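Local coordinates for protein capsid (Human calicivirus NLV/Boxer/2001/US, PDB 4RDL) that forms the protruding domain of the norovirus capsid protein and binds histo-blood group glycans such as the Lewis y tetrasaccharide, probably for attachment to host cells, at residues N112-M117 with H139-T144; L183-V188 with F221-N226. All blocks are in the same frame, centred on the assembly; numbering follows the deposited sequence.

Contact 1. Residues N112-M117 with H139-T144. With GAL (beta-D-galactopyranose), chain C; FUC (alpha-L-fucopyranose), chain B.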
ATOM      1  N   ASN A 112       8.271  15.687 -15.261  1.00 11.43           N
ATOM      2  CA  ASN A 112       9.514  16.354 -15.636  1.00 11.94           C
ATOM      3  C   ASN A 112      10.710  15.945 -14.796  1.00 12.54           C
ATOM      4  O   ASN A 112      11.564  16.772 -14.486  1.00 14.10           O
ATOM      5  CB  ASN A 112       9.372  17.883 -15.612  1.00 13.34           C
ATOM      6  CG  ASN A 112      10.367  18.559 -16.534  1.00 13.69           C
ATOM      7  OD1 ASN A 112      10.562  18.122 -17.666  1.00 15.42           O
ATOM      8  ND2 ASN A 112      11.012  19.616 -16.055  1.00 15.16           N
ATOM      9  N   CYS A 113      10.777  14.663 -14.446  1.00 11.91           N
ATOM     10  CA  CYS A 113      11.849  14.173 -13.597  1.00 10.96           C
ATOM     11  C   CYS A 113      12.232  12.741 -13.941  1.00 10.54           C
ATOM     12  O   CYS A 113      11.639  12.124 -14.832  1.00 11.80           O
ATOM     13  CB  CYS A 113      11.460  14.301 -12.121  1.00 13.16           C
ATOM     14  SG  CYS A 113       9.918  13.434 -11.701  1.00 13.44           S
ATOM     15  N   ASP A 114      13.243  12.232 -13.247  1.00 11.37           N
ATOM     16  CA  ASP A 114      13.738  10.886 -13.493  1.00 10.51           C
ATOM     17  C   ASP A 114      13.156   9.929 -12.463  1.00 10.06           C
ATOM     18  O   ASP A 114      13.396  10.072 -11.258  1.00 13.09           O
ATOM     19  CB  ASP A 114      15.264  10.846 -13.427  1.00 12.47           C
ATOM     20  CG  ASP A 114      15.931  11.535 -14.611  1.00 13.88           C
ATOM     21  OD1 ASP A 114      15.234  12.155 -15.449  1.00 14.12           O
ATOM     22  OD2 ASP A 114      17.174  11.448 -14.695  1.00 15.56           O
ATOM     23  N   LEU A 115      12.366   8.979 -12.947  1.00 10.50           N
ATOM     24  CA  LEU A 115      11.765   7.954 -12.106  1.00 10.32           C
ATOM     25  C   LEU A 115      12.669   6.733 -12.080  1.00  9.52           C
ATOM     26  O   LEU A 115      12.865   6.070 -13.105  1.00 12.18           O
ATOM     27  CB  LEU A 115      10.390   7.554 -12.643  1.00 10.57           C
ATOM     28  CG  LEU A 115       9.436   8.704 -12.979  1.00 10.54           C
ATOM     29  CD1 LEU A 115       8.185   8.156 -13.658  1.00 12.13           C
ATOM     30  CD2 LEU A 115       9.076   9.497 -11.717  1.00 12.66           C
ATOM     31  N   HIS A 116      13.222   6.442 -10.912  1.00  9.69           N
ATOM     32  CA  HIS A 116      14.099   5.287 -10.757  1.00  9.89           C
ATOM     33  C   HIS A 116      13.262   4.127 -10.267  1.00  9.84           C
ATOM     34  O   HIS A 116      12.833   4.103  -9.107  1.00 10.11           O
ATOM     35  CB  HIS A 116      15.234   5.605  -9.780  1.00 10.83           C
ATOM     36  CG  HIS A 116      16.088   6.749 -10.226  1.00 11.49           C
ATOM     37  ND1 HIS A 116      17.253   6.569 -10.943  1.00 12.56           N
ATOM     38  CD2 HIS A 116      15.921   8.087 -10.104  1.00 12.01           C
ATOM     39  CE1 HIS A 116      17.780   7.749 -11.219  1.00 13.73           C
ATOM     40  NE2 HIS A 116      16.985   8.686 -10.731  1.00 13.34           N
ATOM     41  N   MET A 117      13.019   3.179 -11.168  1.00 10.71           N
ATOM     42  CA  MET A 117      12.087   2.088 -10.914  1.00 10.10           C
ATOM     43  C   MET A 117      12.822   0.804 -10.591  1.00 10.74           C
ATOM     44  O   MET A 117      13.888   0.514 -11.147  1.00 12.91           O
ATOM     45  CB  MET A 117      11.198   1.837 -12.139  1.00 12.09           C
ATOM     46  CG  MET A 117      10.543   3.077 -12.735  1.00 12.33           C
ATOM     47  SD  MET A 117       9.375   3.905 -11.646  1.00 11.92           S
ATOM     48  CE  MET A 117       8.030   2.734 -11.579  1.00 11.88           C
ATOM     49  N   HIS A 139      12.177   8.554 -17.795  1.00 10.69           N
ATOM     50  CA  HIS A 139      11.976  10.001 -17.835  1.00 10.70           C
ATOM     51  C   HIS A 139      10.496  10.315 -17.967  1.00 10.08           C
ATOM     52  O   HIS A 139       9.841   9.830 -18.891  1.00 11.52           O
ATOM     53  CB  HIS A 139      12.694  10.600 -19.049  1.00 12.11           C
ATOM     54  CG  HIS A 139      14.183  10.488 -18.988  1.00 12.68           C
ATOM     55  ND1 HIS A 139      14.994  10.786 -20.065  1.00 13.95           N
ATOM     56  CD2 HIS A 139      15.010  10.123 -17.983  1.00 14.36           C
ATOM     57  CE1 HIS A 139      16.258  10.607 -19.720  1.00 15.69           C
ATOM     58  NE2 HIS A 139      16.297  10.208 -18.463  1.00 14.45           N
ATOM     59  N   SER A 140       9.961  11.142 -17.070  1.00 10.61           N
ATOM     60  CA  SER A 140       8.586  11.618 -17.238  1.00 10.37           C
ATOM     61  C   SER A 140       8.587  12.928 -18.035  1.00 11.68           C
ATOM     62  O   SER A 140       8.041  13.954 -17.606  1.00 12.61           O
ATOM     63  CB  SER A 140       7.846  11.755 -15.902  1.00 10.67           C
ATOM     64  OG  SER A 140       8.553  12.579 -15.001  1.00 10.68           O
ATOM     65  N   TYR A 141       9.225  12.875 -19.199  1.00 11.91           N
ATOM     66  CA  TYR A 141       9.360  14.022 -20.090  1.00 11.78           C
ATOM     67  C   TYR A 141       9.854  13.534 -21.442  1.00 13.60           C
ATOM     68  O   TYR A 141      10.233  12.364 -21.569  1.00 12.96           O
ATOM     69  CB  TYR A 141      10.303  15.090 -19.502  1.00 13.04           C
ATOM     70  CG  TYR A 141      11.675  14.601 -19.076  1.00 12.64           C
ATOM     71  CD1 TYR A 141      12.756  14.644 -19.953  1.00 14.78           C
ATOM     72  CD2 TYR A 141      11.891  14.106 -17.786  1.00 12.87           C
ATOM     73  CE1 TYR A 141      14.014  14.209 -19.564  1.00 14.09           C
ATOM     74  CE2 TYR A 141      13.146  13.663 -17.386  1.00 13.29           C
ATOM     75  CZ  TYR A 141      14.203  13.724 -18.277  1.00 12.94           C
ATOM     76  OH  TYR A 141      15.450  13.295 -17.892  1.00 13.85           O
ATOM     77  N   ASP A 142       9.850  14.443 -22.422  1.00 14.17           N
ATOM     78  CA  ASP A 142      10.133  14.168 -23.839  1.00 14.10           C
ATOM     79  C   ASP A 142       8.967  13.455 -24.522  1.00 13.03           C
ATOM     80  O   ASP A 142       8.128  12.841 -23.862  1.00 13.72           O
ATOM     81  CB  ASP A 142      11.443  13.389 -24.042  1.00 16.74           C
ATOM     82  CG  ASP A 142      12.669  14.188 -23.652  1.00 16.96           C
ATOM     83  OD1 ASP A 142      12.613  15.441 -23.660  1.00 20.01           O
ATOM     84  OD2 ASP A 142      13.698  13.560 -23.345  1.00 18.56           O
ATOM     85  N   ALA A 143       8.919  13.550 -25.846  1.00 14.70           N
ATOM     86  CA  ALA A 143       7.805  13.004 -26.615  1.00 15.39           C
ATOM     87  C   ALA A 143       7.657  11.496 -26.419  1.00 14.52           C
ATOM     88  O   ALA A 143       6.568  10.946 -26.588  1.00 15.39           O
ATOM     89  CB  ALA A 143       7.966  13.338 -28.088  1.00 17.85           C
ATOM     90  N   THR A 144       8.760  10.835 -26.070  1.00 13.08           N
ATOM     91  CA  THR A 144       8.761   9.392 -25.857  1.00 13.35           C
ATOM     92  C   THR A 144       8.146   8.987 -24.511  1.00 12.12           C
ATOM     93  O   THR A 144       7.971   7.802 -24.233  1.00 13.37           O
ATOM     94  CB  THR A 144      10.174   8.812 -25.976  1.00 14.17           C
ATOM     95  OG1 THR A 144      11.094   9.637 -25.249  1.00 14.15           O
ATOM     96  CG2 THR A 144      10.599   8.777 -27.436  1.00 16.79           C
TER
HETATM   97  C1  GAL C   2      22.292  12.069 -12.253  1.00 22.16           C
HETATM   98  C2  GAL C   2      21.121  11.127 -12.083  1.00 21.49           C
HETATM   99  C3  GAL C   2      20.021  11.432 -13.031  1.00 19.57           C
HETATM  100  C4  GAL C   2      19.631  12.800 -12.976  1.00 19.39           C
HETATM  101  C5  GAL C   2      20.820  13.673 -13.215  1.00 20.68           C
HETATM  102  C6  GAL C   2      20.548  15.107 -13.147  1.00 22.62           C
HETATM  103  O2  GAL C   2      21.584   9.793 -12.275  1.00 25.31           O
HETATM  104  O3  GAL C   2      18.908  10.549 -12.788  1.00 18.79           O
HETATM  105  O4  GAL C   2      19.028  13.094 -11.675  1.00 18.29           O
HETATM  106  O5  GAL C   2      21.885  13.383 -12.216  1.00 21.82           O
HETATM  107  O6  GAL C   2      21.564  15.926 -13.494  1.00 26.12           O
HETATM  108  C1  FUC B   3      21.219   8.967 -11.224  1.00 24.62           C
HETATM  109  C2  FUC B   3      21.429   7.564 -11.611  1.00 22.35           C
HETATM  110  C3  FUC B   3      22.867   7.288 -11.831  1.00 23.65           C
HETATM  111  C4  FUC B   3      23.705   7.636 -10.654  1.00 23.99           C
HETATM  112  C5  FUC B   3      23.434   9.045 -10.160  1.00 23.99           C
HETATM  113  C6  FUC B   3      24.162   9.347  -8.907  1.00 24.53           C
HETATM  114  O2  FUC B   3      20.709   7.297 -12.781  1.00 25.32           O
HETATM  115  O3  FUC B   3      23.060   5.960 -12.201  1.00 25.54           O
HETATM  116  O4  FUC B   3      23.462   6.737  -9.626  1.00 24.68           O
HETATM  117  O5  FUC B   3      22.035   9.297  -9.991  1.00 23.73           O
HETATM  118  O   HOH W   1      18.335   9.994 -16.736  1.00 18.82           O
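Tyr141 and Asp114 meet through the tyrosine hydroxyl, which donates to Asp114 OD1 on its syn lone pair, with OH to OD1 2.7 Å. Ring and carboxylate are nearly coplanar, 15° apart, and OD1 lies at the ring edge, near CE2. The other carboxylate oxygen, OD2, accepts from O3 of the galactose at 2.7 Å and from a water that also bonds His139 NE2. With both oxygens engaged, the carboxylate is fixed in rotation and presented to the sugar; Tyr141 and His139 thus act as a second shell to a glycan-pocket residue. The Tyr141 hydroxyl oxygen also lies over the centre of the His139 ring, 3.1 Å above its plane.

Backbone bonds zip the segments together around Ser140, the centre of an inverse gamma turn. Ser140 N donates to Cys113 O at 3.0 Å, and Asn112 N to Ser140 O at 2.9 Å. The Ser140 chi1 of 55° sets OG between its own backbone N and carbonyl carbon, facing Cys113 N, which donates to it at 3.1 Å in a nearly straight bond; OG is also hydrogen-bonded to Phe110 O.

Asn112 OD1, which bonds Arg178, lies 3.6 Å from Tyr141 CB, and Leu115 CD1 approaches Ser140 CB.

Asp114 and His139 form an antiparallel non-hydrogen-bonded pair where strand 133-139, outermost in its sheet within this chain, ends beside strand 113-121. Strand 167-177 flanks 113-121 on its other edge and supplies Ser176 and Trp174 to the same glycan pocket.

Contact 2. Residues L183-V188 with F221-N226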
ATOM      1  N   LEU A 183      13.765  19.675  -9.257  1.00 17.86           N
ATOM      2  CA  LEU A 183      12.715  18.693  -9.020  1.00 17.09           C
ATOM      3  C   LEU A 183      11.466  19.403  -8.521  1.00 17.21           C
ATOM      4  O   LEU A 183      11.469  20.008  -7.443  1.00 22.38           O
ATOM      5  CB  LEU A 183      13.179  17.634  -8.019  1.00 16.86           C
ATOM      6  CG  LEU A 183      12.177  16.519  -7.702  1.00 15.97           C
ATOM      7  CD1 LEU A 183      11.745  15.773  -8.972  1.00 16.24           C
ATOM      8  CD2 LEU A 183      12.768  15.552  -6.687  1.00 17.54           C
ATOM      9  N   ASN A 184      10.409  19.351  -9.322  1.00 14.70           N
ATOM     10  CA  ASN A 184       9.165  20.053  -9.021  1.00 15.02           C
ATOM     11  C   ASN A 184       8.050  19.053  -8.740  1.00 13.59           C
ATOM     12  O   ASN A 184       7.514  18.425  -9.659  1.00 14.85           O
ATOM     13  CB  ASN A 184       8.790  20.966 -10.193  1.00 16.50           C
ATOM     14  CG  ASN A 184       7.470  21.681  -9.987  1.00 17.11           C
ATOM     15  OD1 ASN A 184       6.861  21.599  -8.924  1.00 16.75           O
ATOM     16  ND2 ASN A 184       7.023  22.400 -11.014  1.00 19.96           N
ATOM     17  N   LEU A 185       7.713  18.899  -7.463  1.00 13.12           N
ATOM     18  CA  LEU A 185       6.722  17.913  -7.048  1.00 13.79           C
ATOM     19  C   LEU A 185       5.279  18.327  -7.357  1.00 12.78           C
ATOM     20  O   LEU A 185       4.341  17.569  -7.084  1.00 13.13           O
ATOM     21  CB  LEU A 185       6.896  17.570  -5.566  1.00 14.73           C
ATOM     22  CG  LEU A 185       8.286  17.053  -5.187  1.00 15.24           C
ATOM     23  CD1 LEU A 185       8.292  16.606  -3.729  1.00 17.91           C
ATOM     24  CD2 LEU A 185       8.720  15.910  -6.103  1.00 15.12           C
ATOM     25  N   TRP A 186       5.118  19.517  -7.933  1.00 13.15           N
ATOM     26  CA  TRP A 186       3.820  20.019  -8.384  1.00 13.31           C
ATOM     27  C   TRP A 186       3.663  19.968  -9.911  1.00 12.68           C
ATOM     28  O   TRP A 186       2.596  20.286 -10.440  1.00 14.82           O
ATOM     29  CB  TRP A 186       3.606  21.458  -7.897  1.00 15.89           C
ATOM     30  CG  TRP A 186       3.015  21.574  -6.504  1.00 19.83           C
ATOM     31  CD1 TRP A 186       1.709  21.828  -6.180  1.00 18.71           C
ATOM     32  CD2 TRP A 186       3.719  21.454  -5.263  1.00 17.97           C
ATOM     33  NE1 TRP A 186       1.560  21.872  -4.813  1.00 20.03           N
ATOM     34  CE2 TRP A 186       2.776  21.644  -4.227  1.00 21.78           C
ATOM     35  CE3 TRP A 186       5.055  21.209  -4.924  1.00 20.15           C
ATOM     36  CZ2 TRP A 186       3.126  21.596  -2.881  1.00 17.99           C
ATOM     37  CZ3 TRP A 186       5.396  21.153  -3.592  1.00 20.88           C
ATOM     38  CH2 TRP A 186       4.434  21.346  -2.583  1.00 20.31           C
ATOM     39  N   ALA A 187       4.716  19.569 -10.626  1.00 13.20           N
ATOM     40  CA  ALA A 187       4.617  19.433 -12.078  1.00 12.84           C
ATOM     41  C   ALA A 187       3.639  18.332 -12.447  1.00 13.38           C
ATOM     42  O   ALA A 187       3.628  17.271 -11.825  1.00 14.01           O
ATOM     43  CB  ALA A 187       5.979  19.138 -12.687  1.00 14.70           C
ATOM     44  N   VAL A 188       2.823  18.587 -13.464  1.00 13.18           N
ATOM     45  CA  VAL A 188       1.910  17.577 -13.982  1.00 12.92           C
ATOM     46  C   VAL A 188       2.583  16.870 -15.152  1.00 13.15           C
ATOM     47  O   VAL A 188       3.024  17.521 -16.098  1.00 14.71           O
ATOM     48  CB  VAL A 188       0.584  18.203 -14.458  1.00 14.24           C
ATOM     49  CG1 VAL A 188      -0.366  17.118 -14.933  1.00 16.07           C
ATOM     50  CG2 VAL A 188      -0.060  19.009 -13.345  1.00 15.34           C
ATOM     51  N   PHE A 221      10.358  10.786   1.786  1.00 10.73           N
ATOM     52  CA  PHE A 221      10.499   9.833   0.693  1.00 10.59           C
ATOM     53  C   PHE A 221      11.696  10.291  -0.133  1.00 11.29           C
ATOM     54  O   PHE A 221      11.994  11.484  -0.178  1.00 12.34           O
ATOM     55  CB  PHE A 221       9.222   9.845  -0.157  1.00 10.57           C
ATOM     56  CG  PHE A 221       9.278   8.940  -1.358  1.00  8.82           C
ATOM     57  CD1 PHE A 221       8.834   7.629  -1.279  1.00 10.86           C
ATOM     58  CD2 PHE A 221       9.768   9.407  -2.562  1.00 10.52           C
ATOM     59  CE1 PHE A 221       8.896   6.797  -2.385  1.00 11.55           C
ATOM     60  CE2 PHE A 221       9.828   8.589  -3.672  1.00 11.67           C
ATOM     61  CZ  PHE A 221       9.394   7.279  -3.582  1.00 12.39           C
ATOM     62  N   PRO A 222      12.401   9.351  -0.780  1.00 10.26           N
ATOM     63  CA  PRO A 222      13.596   9.720  -1.558  1.00 11.29           C
ATOM     64  C   PRO A 222      13.296  10.398  -2.907  1.00 11.26           C
ATOM     65  O   PRO A 222      13.726   9.921  -3.967  1.00 11.97           O
ATOM     66  CB  PRO A 222      14.303   8.374  -1.769  1.00 11.96           C
ATOM     67  CG  PRO A 222      13.179   7.382  -1.761  1.00 11.03           C
ATOM     68  CD  PRO A 222      12.252   7.889  -0.669  1.00 10.78           C
ATOM     69  N   THR A 223      12.550  11.498  -2.853  1.00 10.63           N
ATOM     70  CA  THR A 223      12.541  12.480  -3.929  1.00 11.18           C
ATOM     71  C   THR A 223      13.771  13.353  -3.667  1.00 11.30           C
ATOM     72  O   THR A 223      13.725  14.338  -2.909  1.00 12.61           O
ATOM     73  CB  THR A 223      11.241  13.316  -3.943  1.00 11.33           C
ATOM     74  OG1 THR A 223      10.780  13.495  -2.602  1.00 12.46           O
ATOM     75  CG2 THR A 223      10.134  12.616  -4.760  1.00 11.98           C
ATOM     76  N   VAL A 224      14.893  12.949  -4.250  1.00 11.62           N
ATOM     77  CA  VAL A 224      16.184  13.529  -3.899  1.00 13.25           C
ATOM     78  C   VAL A 224      16.245  15.003  -4.289  1.00 13.76           C
ATOM     79  O   VAL A 224      15.889  15.373  -5.409  1.00 16.31           O
ATOM     80  CB  VAL A 224      17.326  12.702  -4.518  1.00 12.83           C
ATOM     81  CG1 VAL A 224      18.681  13.365  -4.299  1.00 14.99           C
ATOM     82  CG2 VAL A 224      17.311  11.294  -3.933  1.00 14.18           C
ATOM     83  N   SER A 225      16.694  15.821  -3.332  1.00 14.46           N
ATOM     84  CA  SER A 225      16.692  17.298  -3.367  1.00 15.08           C
ATOM     85  C   SER A 225      15.434  17.949  -2.774  1.00 16.99           C
ATOM     86  O   SER A 225      15.432  19.145  -2.470  1.00 20.40           O
ATOM     87  CB  SER A 225      17.036  17.890  -4.746  1.00 16.35           C
ATOM     88  OG  SER A 225      15.898  17.977  -5.591  1.00 17.97           O
ATOM     89  N   ASN A 226      14.374  17.160  -2.597  1.00 16.40           N
ATOM     90  CA  ASN A 226      13.172  17.627  -1.907  1.00 15.60           C
ATOM     91  C   ASN A 226      12.409  16.436  -1.350  1.00 13.49           C
ATOM     92  O   ASN A 226      11.379  16.037  -1.898  1.00 13.89           O
ATOM     93  CB  ASN A 226      12.271  18.430  -2.843  1.00 18.88           C
ATOM     94  CG  ASN A 226      11.244  19.256  -2.087  1.00 22.68           C
ATOM     95  OD1 ASN A 226      10.921  18.959  -0.938  1.00 25.09           O
ATOM     96  ND2 ASN A 226      10.731  20.299  -2.727  1.00 27.91           N
TER
HETATM   97  O   HOH W   2      15.603  20.191  -7.217  1.00 33.33           O
HETATM   98  O   HOH W   3      12.691  21.225  -5.355  1.00 39.24           O
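Leu183 and Leu185 pack against the type II beta turn Thr223-Asn226, while their own segment closes in a type I turn from Asn184 to Ala187 and an Asx turn, Asn184 OD1 accepting from Trp186 N. The contact joins two loops, one following strand 167-177 and the other linking strands 213-220 and 228-231.

Leu183 extends with CG anti to its backbone N (chi1 -179°), which carries CD2 to Thr223 and to the carbonyl of Val224; CD2 lies 3.4 Å from Val224 O. The leucine and threonine side chains cross at about a right angle. Leu185 takes a different staggered position, CG anti to the carbonyl carbon (chi1 -57°), and splits its methyls: CD2 touches Thr223 CG2 at 3.8 Å, and CD1 rests against Asn226 O. Thr223 is thus met by both leucines, at CB by one and at its methyl by the other.

The Thr223 hydroxyl, OG1, donates to Asn226 O at 2.7 Å from above the carbonyl plane, tying the two ends of the turn alongside the backbone bond from Asn226 N to Thr223 O. The Val224 CB points away from 183-188, and the residue touches a bound fucose and packs on Thr129 of the second subunit. The turn therefore meets 183-188 largely through Thr223 and Asn226, and the glycan through Val224.

A water accepts from Leu183 N and donates to Ser225 OG, and that hydroxyl in turn donates to Val224 O in the carbonyl plane, on a lone pair, with OG to O 2.6 Å.

How the contacts relate
Contact 1 closes before contact 2 opens along the chain, and their centres lie 12 Å apart on the same side of the chain's centre. They meet directly, Cys113 CB packing on Leu183 CD1 at 3.5 Å. Strand 167-177 joins them: it pairs with strand 113-121 of contact 1, its Val175 packs on Cys113, Leu183 and Thr223, and it leads into the loop holding 183-188. Both contacts feed one glycan pocket, contact 1 through Asp114 and His116 and contact 2 through Val224, with Trp174 and Ser176 from the strand between. Residues of two neighbouring sheet strands and of a loop turn thus line one glycan pocket, which at contact 2 adjoins the second subunit.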